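Local coordinates for protein PipY (Synechococcus elongatus, PDB 5NLC) that binds pyridoxal 5'-phosphate in a modified TIM barrel and is probably involved in homeostasis of this vitamin B6 cofactor, at residues S13-S18 against L200-G205; A95-L100 against P138-L143. All coordinates share one frame; numbering follows the deposited sequence.

Contact 1: residues S13-S18 against L200-G205; sequences SQLPPS and LAVAEG
L15 and V202 are the residues at which the two backbones come nearest, with 7.9 Å between L15 CA and V202 CA. Around L15 the chain is extended as it leaves helix 4-14 through two consecutive prolines, whereas V202 sits in the last turn of helix 198-203. That helix closes in a Schellman motif: G205, with its positive phi, is the C-prime residue, its N bonded to V202 O, and A206 N reaches back to A201 O.

V202 meets the other segment with both methyls, one for each partner. V202 CG1, anti to the backbone N (chi1 166°), reaches toward P16 and lies 3.9 Å from P16 CD. The second methyl, V202 CG2, lies 4.0 Å from L15 CD2, and here the two side chains cross at about a right angle. L15 and V202 also share I209 of strand 208-211 as a neighbour, while V19 touches V202.

No hydrogen bond spans the segments. The chemistry is therefore purely apolar: a small surface contact that buries 97 Å², both sides summed, in which one branched side chain joins the exit of the first helix to the end of the last by van der Waals contact.

Contact 2: residues A95-L100 against P138-L143; sequences ALAERL and PQLSQL. With PO4 (phosphate ion), chain C.
Apolar packing centres on A97, whose CB lies 3.9 Å from L140 CD2. The same methyl, A97 CB, also receives L143, whose CD1 stands 4.1 Å away. One small side chain thus meets two leucines, one from the end of helix 130-141 and one from the turn that follows it. L140 has its CB directed along the flank of the contact, and CG placed anti to the carbonyl carbon (chi1 -70°) brings the branched end closer to A97. L143 CD1 also rests against the main chain, 4.0 Å from A97 O. The indole-bearing W94 touches both leucines, and V91 of strand 87-91 backs A97.

Backbone hydrogen bonds run within each segment, and none crosses between them. R99 N to A95 O and L100 N to L96 O continue helix 94-107, and L143 N to L140 O belongs to the turn that presents L143.

Electrostatic interactions involve another side of the first helix, where R99 holds a phosphate ion probably taken from the crystallisation liquor. R99 NE gives a nearly straight bond of 2.7 Å to PO4 O1 (165°). R99 NH1 adds a weak bond to that oxygen and a second bond, 3.3 Å long, to PO4 O4. The phosphorus lies at the guanidinium edge, in its plane. R79 and R102 also bond the ion, and the anion's negative charge probably lets R99 and R102 lie close together.

Helix 94-107 and helix 130-141 follow neighbouring parallel strands, 87-91 and 112-116, and their side-by-side packing through alanine and leucine is that of the outer helical layer of a TIM barrel.

Contact 2 is nested along the chain within the long loop closed by contact 1: 13-18 comes first, then 95-100 and 138-143, and finally 200-205. Their centres are 30 Å apart, on opposite sides of the chain's centre, and their nearest atoms stay about 20 Å from each other. Both belong to the periphery of the same parallel eight-stranded sheet. Contact 1 packs the outside of the place where the first and last strands, 20-24 and 208-211, pair; contact 2 packs consecutive helices. Contact 1 is the nearer to R210, which binds pyridoxal phosphate in the cofactor-bound protein: the V202 and R210 side chains are about 11 Å apart. The cofactor is absent from this model.

Contact 1: residues S13-S18 against L200-G205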
ATOM      1  N   SER A  13      16.581 -10.810  -5.916  1.00 33.01           N
ATOM      2  CA  SER A  13      16.915 -12.206  -6.109  1.00 34.11           C
ATOM      3  C   SER A  13      16.115 -13.110  -5.166  1.00 34.12           C
ATOM      4  O   SER A  13      15.963 -14.280  -5.454  1.00 34.48           O
ATOM      5  CB  SER A  13      18.412 -12.468  -6.001  1.00 35.61           C
ATOM      6  OG  SER A  13      18.832 -12.335  -4.653  1.00 35.91           O
ATOM      7  N   GLN A  14      15.641 -12.574  -4.048  1.00 32.04           N
ATOM      8  CA  GLN A  14      14.853 -13.341  -3.108  1.00 32.91           C
ATOM      9  C   GLN A  14      13.370 -13.369  -3.455  1.00 30.74           C
ATOM     10  O   GLN A  14      12.686 -14.160  -2.907  1.00 30.21           O
ATOM     11  CB  GLN A  14      15.039 -12.847  -1.665  1.00 34.34           C
ATOM     12  CG  GLN A  14      16.470 -12.846  -1.186  1.00 36.22           C
ATOM     13  CD  GLN A  14      16.655 -12.114   0.124  1.00 36.61           C
ATOM     14  OE1 GLN A  14      17.345 -11.102   0.186  1.00 38.20           O
ATOM     15  NE2 GLN A  14      16.048 -12.627   1.174  1.00 37.27           N
ATOM     16  N   LEU A  15      12.882 -12.546  -4.379  1.00 28.35           N
ATOM     17  CA  LEU A  15      11.474 -12.442  -4.565  1.00 27.98           C
ATOM     18  C   LEU A  15      10.986 -13.142  -5.846  1.00 29.18           C
ATOM     19  O   LEU A  15      11.658 -13.125  -6.861  1.00 30.80           O
ATOM     20  CB  LEU A  15      11.062 -10.978  -4.606  1.00 27.40           C
ATOM     21  CG  LEU A  15      11.472 -10.169  -3.364  1.00 27.27           C
ATOM     22  CD1 LEU A  15      11.282  -8.712  -3.637  1.00 27.13           C
ATOM     23  CD2 LEU A  15      10.677 -10.553  -2.128  1.00 27.96           C
ATOM     24  N   PRO A  16       9.806 -13.733  -5.808  1.00 28.59           N
ATOM     25  CA  PRO A  16       9.175 -14.209  -7.059  1.00 30.28           C
ATOM     26  C   PRO A  16       8.624 -13.019  -7.858  1.00 30.49           C
ATOM     27  O   PRO A  16       8.430 -11.954  -7.268  1.00 27.97           O
ATOM     28  CB  PRO A  16       8.052 -15.080  -6.572  1.00 29.95           C
ATOM     29  CG  PRO A  16       7.728 -14.575  -5.226  1.00 28.91           C
ATOM     30  CD  PRO A  16       8.967 -13.980  -4.639  1.00 28.64           C
ATOM     31  N   PRO A  17       8.419 -13.175  -9.176  1.00 32.72           N
ATOM     32  CA  PRO A  17       7.940 -12.087 -10.027  1.00 32.54           C
ATOM     33  C   PRO A  17       6.563 -11.622  -9.607  1.00 30.35           C
ATOM     34  O   PRO A  17       6.202 -10.499  -9.945  1.00 30.71           O
ATOM     35  CB  PRO A  17       7.827 -12.741 -11.404  1.00 35.41           C
ATOM     36  CG  PRO A  17       7.514 -14.165 -11.076  1.00 37.39           C
ATOM     37  CD  PRO A  17       8.467 -14.445  -9.932  1.00 36.77           C
ATOM     38  N   SER A  18       5.822 -12.440  -8.845  1.00 28.36           N
ATOM     39  CA  SER A  18       4.496 -12.017  -8.371  1.00 27.24           C
ATOM     40  C   SER A  18       4.522 -10.890  -7.275  1.00 25.31           C
ATOM     41  O   SER A  18       3.465 -10.287  -6.933  1.00 23.66           O
ATOM     42  CB  SER A  18       3.738 -13.244  -7.874  1.00 27.91           C
ATOM     43  OG  SER A  18       4.236 -13.783  -6.648  1.00 27.23           O
ATOM     44  N   LEU A 200       7.496 -13.636   5.666  1.00 17.38           N
ATOM     45  CA  LEU A 200       6.257 -14.352   6.042  1.00 17.54           C
ATOM     46  C   LEU A 200       5.135 -13.932   5.084  1.00 17.37           C
ATOM     47  O   LEU A 200       4.301 -14.771   4.659  1.00 17.58           O
ATOM     48  CB  LEU A 200       5.832 -14.056   7.453  1.00 17.47           C
ATOM     49  CG  LEU A 200       6.816 -14.437   8.556  1.00 18.54           C
ATOM     50  CD1 LEU A 200       6.246 -14.013   9.906  1.00 18.74           C
ATOM     51  CD2 LEU A 200       7.166 -15.888   8.549  1.00 19.55           C
ATOM     52  N   ALA A 201       5.141 -12.641   4.722  1.00 17.06           N
ATOM     53  CA  ALA A 201       4.096 -12.085   3.849  1.00 16.34           C
ATOM     54  C   ALA A 201       4.178 -12.688   2.469  1.00 16.77           C
ATOM     55  O   ALA A 201       3.159 -13.151   1.932  1.00 16.69           O
ATOM     56  CB  ALA A 201       4.232 -10.585   3.792  1.00 16.87           C
ATOM     57  N   VAL A 202       5.385 -12.764   1.915  1.00 17.07           N
ATOM     58  CA  VAL A 202       5.602 -13.321   0.601  1.00 17.67           C
ATOM     59  C   VAL A 202       5.146 -14.784   0.570  1.00 18.52           C
ATOM     60  O   VAL A 202       4.447 -15.194  -0.356  1.00 17.93           O
ATOM     61  CB  VAL A 202       7.065 -13.194   0.175  1.00 18.92           C
ATOM     62  CG1 VAL A 202       7.391 -14.053  -1.040  1.00 20.09           C
ATOM     63  CG2 VAL A 202       7.459 -11.759  -0.017  1.00 18.85           C
ATOM     64  N   ALA A 203       5.496 -15.564   1.599  1.00 18.71           N
ATOM     65  CA  ALA A 203       5.102 -16.975   1.612  1.00 19.39           C
ATOM     66  C   ALA A 203       3.564 -17.104   1.683  1.00 19.23           C
ATOM     67  O   ALA A 203       3.042 -18.122   1.296  1.00 19.56           O
ATOM     68  CB  ALA A 203       5.747 -17.706   2.802  1.00 19.55           C
ATOM     69  N   GLU A 204       2.854 -16.096   2.204  1.00 18.61           N
ATOM     70  CA  GLU A 204       1.418 -16.143   2.270  1.00 19.08           C
ATOM     71  C   GLU A 204       0.713 -15.364   1.152  1.00 18.39           C
ATOM     72  O   GLU A 204      -0.509 -15.179   1.216  1.00 19.04           O
ATOM     73  CB  GLU A 204       0.929 -15.680   3.605  1.00 19.86           C
ATOM     74  CG  GLU A 204       1.429 -16.472   4.778  1.00 22.39           C
ATOM     75  CD  GLU A 204       1.056 -17.937   4.755  1.00 24.45           C
ATOM     76  OE1 GLU A 204       0.013 -18.275   4.178  1.00 25.80           O
ATOM     77  OE2 GLU A 204       1.861 -18.744   5.272  1.00 27.04           O
ATOM     78  N   GLY A 205       1.449 -14.975   0.129  1.00 17.40           N
ATOM     79  CA  GLY A 205       0.853 -14.520  -1.123  1.00 17.86           C
ATOM     80  C   GLY A 205       0.824 -13.005  -1.279  1.00 17.20           C
ATOM     81  O   GLY A 205       0.079 -12.498  -2.125  1.00 17.28           O
TER

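Contact 2: residues A95-L100 against P138-L143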
ATOM      1  N   ALA A  95     -16.122   5.965   4.780  1.00 18.86           N
ATOM      2  CA  ALA A  95     -16.045   7.420   4.600  1.00 19.02           C
ATOM      3  C   ALA A  95     -14.851   7.884   3.758  1.00 18.74           C
ATOM      4  O   ALA A  95     -14.974   8.744   2.897  1.00 17.30           O
ATOM      5  CB  ALA A  95     -15.938   8.085   5.951  1.00 19.69           C
ATOM      6  N   LEU A  96     -13.697   7.263   3.991  1.00 18.30           N
ATOM      7  CA  LEU A  96     -12.499   7.701   3.317  1.00 18.13           C
ATOM      8  C   LEU A  96     -12.589   7.250   1.859  1.00 17.82           C
ATOM      9  O   LEU A  96     -12.169   7.996   0.932  1.00 17.59           O
ATOM     10  CB  LEU A  96     -11.220   7.154   3.956  1.00 18.39           C
ATOM     11  CG  LEU A  96      -9.893   7.621   3.288  1.00 18.69           C
ATOM     12  CD1 LEU A  96      -9.754   9.127   3.204  1.00 18.60           C
ATOM     13  CD2 LEU A  96      -8.648   6.976   3.955  1.00 19.06           C
ATOM     14  N   ALA A  97     -13.080   6.057   1.634  1.00 17.51           N
ATOM     15  CA  ALA A  97     -13.200   5.564   0.263  1.00 17.55           C
ATOM     16  C   ALA A  97     -14.129   6.466  -0.543  1.00 18.16           C
ATOM     17  O   ALA A  97     -13.788   6.852  -1.693  1.00 18.08           O
ATOM     18  CB  ALA A  97     -13.739   4.166   0.233  1.00 17.83           C
ATOM     19  N   GLU A  98     -15.280   6.766   0.043  1.00 18.59           N
ATOM     20  CA  GLU A  98     -16.259   7.707  -0.580  1.00 20.15           C
ATOM     21  C   GLU A  98     -15.672   9.072  -0.870  1.00 19.46           C
ATOM     22  O   GLU A  98     -15.892   9.666  -1.957  1.00 19.17           O
ATOM     23  CB  GLU A  98     -17.534   7.824   0.264  1.00 22.15           C
ATOM     24  CG  GLU A  98     -18.591   8.598  -0.524  1.00 25.34           C
ATOM     25  CD  GLU A  98     -19.995   8.503  -0.018  1.00 28.49           C
ATOM     26  OE1 GLU A  98     -20.221   8.548   1.213  1.00 31.48           O
ATOM     27  OE2 GLU A  98     -20.897   8.413  -0.909  1.00 31.91           O
ATOM     28  N   ARG A  99     -14.936   9.597   0.110  1.00 19.95           N
ATOM     29  CA  ARG A  99     -14.319  10.910  -0.000  1.00 21.29           C
ATOM     30  C   ARG A  99     -13.288  10.922  -1.147  1.00 19.84           C
ATOM     31  O   ARG A  99     -13.315  11.820  -2.011  1.00 19.86           O
ATOM     32  CB  ARG A  99     -13.673  11.282   1.334  1.00 23.22           C
ATOM     33  CG  ARG A  99     -13.031  12.652   1.429  1.00 26.65           C
ATOM     34  CD  ARG A  99     -14.058  13.695   1.648  1.00 30.31           C
ATOM     35  NE  ARG A  99     -13.500  14.991   1.979  1.00 33.71           N
ATOM     36  CZ  ARG A  99     -13.364  15.492   3.205  1.00 35.95           C
ATOM     37  NH1 ARG A  99     -12.856  16.706   3.331  1.00 36.79           N
ATOM     38  NH2 ARG A  99     -13.723  14.819   4.306  1.00 35.50           N
ATOM     39  N   LEU A 100     -12.411   9.916  -1.204  1.00 17.88           N
ATOM     40  CA  LEU A 100     -11.441   9.808  -2.300  1.00 17.95           C
ATOM     41  C   LEU A 100     -12.139   9.737  -3.697  1.00 18.21           C
ATOM     42  O   LEU A 100     -11.674  10.322  -4.692  1.00 17.24           O
ATOM     43  CB  LEU A 100     -10.570   8.577  -2.109  1.00 17.77           C
ATOM     44  CG  LEU A 100      -9.603   8.646  -0.876  1.00 17.39           C
ATOM     45  CD1 LEU A 100      -9.042   7.252  -0.554  1.00 17.74           C
ATOM     46  CD2 LEU A 100      -8.482   9.642  -1.157  1.00 17.98           C
ATOM     47  N   PRO A 138     -21.163  -3.853  -1.810  1.00 21.14           N
ATOM     48  CA  PRO A 138     -21.957  -3.413  -2.928  1.00 21.74           C
ATOM     49  C   PRO A 138     -21.776  -1.943  -3.236  1.00 21.53           C
ATOM     50  O   PRO A 138     -21.751  -1.568  -4.399  1.00 22.54           O
ATOM     51  CB  PRO A 138     -23.398  -3.697  -2.496  1.00 22.13           C
ATOM     52  CG  PRO A 138     -23.269  -4.768  -1.495  1.00 22.18           C
ATOM     53  CD  PRO A 138     -22.002  -4.465  -0.761  1.00 21.18           C
ATOM     54  N   GLN A 139     -21.659  -1.121  -2.195  1.00 20.92           N
ATOM     55  CA  GLN A 139     -21.479   0.296  -2.392  1.00 20.99           C
ATOM     56  C   GLN A 139     -20.048   0.613  -2.849  1.00 19.60           C
ATOM     57  O   GLN A 139     -19.828   1.479  -3.715  1.00 18.71           O
ATOM     58  CB  GLN A 139     -21.799   1.052  -1.114  1.00 22.08           C
ATOM     59  CG  GLN A 139     -23.301   1.145  -0.853  1.00 25.18           C
ATOM     60  CD  GLN A 139     -23.910  -0.137  -0.386  1.00 26.70           C
ATOM     61  OE1 GLN A 139     -23.293  -0.855   0.446  1.00 29.22           O
ATOM     62  NE2 GLN A 139     -25.145  -0.465  -0.905  1.00 27.08           N
ATOM     63  N   LEU A 140     -19.069  -0.121  -2.297  1.00 18.78           N
ATOM     64  CA  LEU A 140     -17.700   0.025  -2.801  1.00 18.74           C
ATOM     65  C   LEU A 140     -17.572  -0.283  -4.282  1.00 18.97           C
ATOM     66  O   LEU A 140     -16.864   0.416  -5.021  1.00 17.93           O
ATOM     67  CB  LEU A 140     -16.748  -0.865  -2.022  1.00 17.90           C
ATOM     68  CG  LEU A 140     -16.530  -0.385  -0.598  1.00 17.67           C
ATOM     69  CD1 LEU A 140     -15.974  -1.510   0.251  1.00 18.10           C
ATOM     70  CD2 LEU A 140     -15.593   0.808  -0.546  1.00 17.60           C
ATOM     71  N   SER A 141     -18.235  -1.333  -4.702  1.00 20.08           N
ATOM     72  CA  SER A 141     -18.299  -1.729  -6.094  1.00 21.89           C
ATOM     73  C   SER A 141     -18.899  -0.698  -7.036  1.00 23.38           C
ATOM     74  O   SER A 141     -18.548  -0.685  -8.205  1.00 24.38           O
ATOM     75  CB  SER A 141     -19.095  -3.048  -6.230  1.00 23.85           C
ATOM     76  OG  SER A 141     -18.330  -4.065  -5.603  1.00 25.93           O
ATOM     77  N   GLN A 142     -19.724   0.197  -6.522  1.00 23.74           N
ATOM     78  CA  GLN A 142     -20.292   1.275  -7.333  1.00 25.93           C
ATOM     79  C   GLN A 142     -19.542   2.574  -7.370  1.00 24.35           C
ATOM     80  O   GLN A 142     -19.992   3.519  -8.020  1.00 25.17           O
ATOM     81  CB  GLN A 142     -21.724   1.507  -6.866  1.00 27.74           C
ATOM     82  CG  GLN A 142     -22.510   0.237  -7.149  1.00 30.68           C
ATOM     83  CD  GLN A 142     -23.861   0.187  -6.466  1.00 34.80           C
ATOM     84  OE1 GLN A 142     -24.143   0.939  -5.516  1.00 37.97           O
ATOM     85  NE2 GLN A 142     -24.721  -0.729  -6.945  1.00 38.54           N
ATOM     86  N   LEU A 143     -18.452   2.683  -6.612  1.00 22.49           N
ATOM     87  CA  LEU A 143     -17.598   3.849  -6.692  1.00 22.87           C
ATOM     88  C   LEU A 143     -16.940   3.837  -8.079  1.00 23.76           C
ATOM     89  O   LEU A 143     -16.306   2.858  -8.459  1.00 25.67           O
ATOM     90  CB  LEU A 143     -16.578   3.846  -5.548  1.00 21.86           C
ATOM     91  CG  LEU A 143     -17.140   4.033  -4.145  1.00 22.04           C
ATOM     92  CD1 LEU A 143     -16.022   3.897  -3.113  1.00 22.31           C
ATOM     93  CD2 LEU A 143     -17.902   5.338  -3.929  1.00 22.39           C
TER
HETATM   94  P   PO4 C 301     -12.659  18.331  -0.028  1.00 68.30           P
HETATM   95  O1  PO4 C 301     -12.827  16.848   0.158  1.00 68.02           O
HETATM   96  O2  PO4 C 301     -11.186  18.678  -0.066  1.00 60.77           O
HETATM   97  O3  PO4 C 301     -13.319  18.724  -1.334  1.00 63.86           O
HETATM   98  O4  PO4 C 301     -13.356  19.051   1.110  1.00 66.32           O